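PDB 6B2V: SorB from Sorangium cellulosum, which forms a cyclic ether (pyran) ring on the growing polyketide chain, through its pyran synthase domain, in the trans-acyltransferase assembly line for the antibiotic sorangicin. Local coordinates for residues K175-S180 with Q193-P198. Residues are numbered along the deposited sequence; the frame is centred on the assembly and turned at random.
Sequences KLWIAS and QAPSAP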
loop_
_atom_site.group_PDB
_atom_site.type_symbol
_atom_site.label_atom_id
_atom_site.label_comp_id
_atom_site.label_asym_id
_atom_site.label_seq_id
_atom_site.Cartn_x
_atom_site.Cartn_y
_atom_site.Cartn_z
ATOM N N LYS A 175 7.482 1.532 14.153
ATOM C CA LYS A 175 6.861 2.591 13.389
ATOM C C LYS A 175 5.536 2.187 12.755
ATOM O O LYS A 175 4.811 3.012 12.337
ATOM C CB LYS A 175 7.815 3.099 12.329
ATOM C CG LYS A 175 9.085 3.673 12.890
ATOM C CD LYS A 175 8.801 4.952 13.625
ATOM C CE LYS A 175 10.074 5.702 14.015
ATOM N NZ LYS A 175 11.150 4.735 14.289
ATOM N N LEU A 176 5.303 0.900 12.724
ATOM C CA LEU A 176 4.052 0.357 12.274
ATOM C C LEU A 176 2.975 0.495 13.359
ATOM O O LEU A 176 3.270 0.787 14.473
ATOM C CB LEU A 176 4.197 -1.104 11.914
ATOM C CG LEU A 176 5.192 -1.450 10.821
ATOM C CD1 LEU A 176 5.230 -2.923 10.586
ATOM C CD2 LEU A 176 4.877 -0.663 9.585
ATOM N N TRP A 177 1.737 0.284 12.964
ATOM C CA TRP A 177 0.615 0.357 13.850
ATOM C C TRP A 177 0.185 -0.997 14.434
ATOM O O TRP A 177 -0.662 -1.059 15.243
ATOM C CB TRP A 177 -0.593 0.934 13.116
ATOM C CG TRP A 177 -0.508 2.368 12.656
ATOM C CD1 TRP A 177 0.546 2.997 12.116
ATOM C CD2 TRP A 177 -1.569 3.323 12.682
ATOM N NE1 TRP A 177 0.228 4.273 11.831
ATOM C CE2 TRP A 177 -1.086 4.489 12.136
ATOM C CE3 TRP A 177 -2.883 3.284 13.099
ATOM C CZ2 TRP A 177 -1.863 5.622 12.052
ATOM C CZ3 TRP A 177 -3.639 4.395 12.997
ATOM C CH2 TRP A 177 -3.129 5.540 12.483
ATOM N N ILE A 178 0.808 -2.059 13.978
ATOM C CA ILE A 178 0.411 -3.359 14.462
ATOM C C ILE A 178 0.648 -3.594 15.945
ATOM O O ILE A 178 1.698 -3.349 16.414
ATOM C CB ILE A 178 1.099 -4.437 13.626
ATOM C CG1 ILE A 178 0.696 -4.243 12.188
ATOM C CG2 ILE A 178 0.680 -5.817 14.086
ATOM C CD1 ILE A 178 1.472 -5.103 11.270
ATOM N N ALA A 179 -0.390 -4.022 16.651
ATOM C CA ALA A 179 -0.302 -4.298 18.071
ATOM C C ALA A 179 -0.483 -5.751 18.429
ATOM O O ALA A 179 -0.050 -6.192 19.422
ATOM C CB ALA A 179 -1.319 -3.519 18.828
ATOM N N SER A 180 -1.196 -6.460 17.606
ATOM C CA SER A 180 -1.427 -7.884 17.762
ATOM C C SER A 180 -1.743 -8.519 16.414
ATOM O O SER A 180 -2.123 -7.859 15.533
ATOM C CB SER A 180 -2.615 -8.169 18.691
ATOM O OG SER A 180 -3.812 -7.890 18.018
ATOM N N GLN A 193 -2.777 0.105 16.727
ATOM C CA GLN A 193 -2.701 1.220 17.671
ATOM C C GLN A 193 -1.870 2.320 16.990
ATOM O O GLN A 193 -0.804 2.077 16.531
ATOM C CB GLN A 193 -2.046 0.790 18.944
ATOM C CG GLN A 193 -1.990 1.866 20.000
ATOM C CD GLN A 193 -1.511 1.313 21.321
ATOM O OE1 GLN A 193 -1.725 0.144 21.634
ATOM N NE2 GLN A 193 -0.812 2.142 22.077
ATOM N N ALA A 194 -2.407 3.515 16.975
ATOM C CA ALA A 194 -1.680 4.573 16.359
ATOM C C ALA A 194 -0.464 4.966 17.153
ATOM O O ALA A 194 -0.467 4.950 18.325
ATOM C CB ALA A 194 -2.566 5.782 16.145
ATOM N N PRO A 195 0.545 5.415 16.444
ATOM C CA PRO A 195 1.714 5.985 17.099
ATOM C C PRO A 195 1.282 7.252 17.841
ATOM O O PRO A 195 0.322 7.875 17.503
ATOM C CB PRO A 195 2.634 6.298 15.915
ATOM C CG PRO A 195 2.266 5.265 14.897
ATOM C CD PRO A 195 0.772 5.238 15.008
ATOM N N SER A 196 1.958 7.600 18.920
ATOM C CA SER A 196 1.558 8.781 19.696
ATOM C C SER A 196 1.688 10.062 18.920
ATOM O O SER A 196 0.875 10.921 19.028
ATOM C CB SER A 196 2.313 8.870 21.015
ATOM O OG SER A 196 3.699 8.742 20.828
ATOM N N ALA A 197 2.739 10.138 18.137
ATOM C CA ALA A 197 3.010 11.284 17.296
ATOM C C ALA A 197 2.328 11.106 15.967
ATOM O O ALA A 197 2.627 10.203 15.227
ATOM C CB ALA A 197 4.495 11.395 17.074
ATOM N N PRO A 198 1.474 12.043 15.617
ATOM C CA PRO A 198 0.747 11.894 14.379
ATOM C C PRO A 198 1.691 11.967 13.234
ATOM O O PRO A 198 2.812 12.421 13.322
ATOM C CB PRO A 198 -0.168 13.095 14.356
ATOM C CG PRO A 198 0.540 14.088 15.144
ATOM C CD PRO A 198 1.189 13.328 16.252
#
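One face of the Trp177 indole lies over Ala194 and Pro195, which divide its two rings between them. CB of Ala194 sits under the six-membered ring, 3.8 Å from its centroid and 20° off the normal, and CD of Pro195 under the five-membered ring, 3.5 Å from its centroid: two CH-pi contacts on the same side of the indole. The proline methylene comes closest at the nitrogen, with CD of Pro195 3.4 Å from NE1 of Trp177, while CB of Ala194 meets the far rim of the benzo ring, 3.6 Å from CZ3 of Trp177. The pyrrolidine ring stands at about a right angle to the indole and presents its CD corner, with CG also near NE1 and CD1. With CG of Trp177 anti to its own carbonyl carbon (chi1 -66°), the indole is swung to lie across the chain that follows Gln193. Outside the two segments, Trp177 also touches Leu192 and, on helix 207-225, Leu209. Antiparallel strands 178-183 and 187-192 form a hairpin in the predicted C-terminal hotdog fold of this dehydratase-like domain, and the contact lies where their pairing gives way to loop; a little further along, Ala179 and Ser180 both face Ser191 in a classic beta bulge. A single backbone hydrogen bond joins the two segments here, from Gln193 N to Trp177 O, 2.8 Å long. Gln193 O also lies 3.5 Å from CA of Trp177, a bent CA-H...O contact. Past the hydrogen bond, CB of Ala179 and CB of Gln193 come only loosely together, at 4.4 Å. Trp177 N is in turn hydrogen-bonded to Ser212 OG, which ties this part of the chain to helix 207-225.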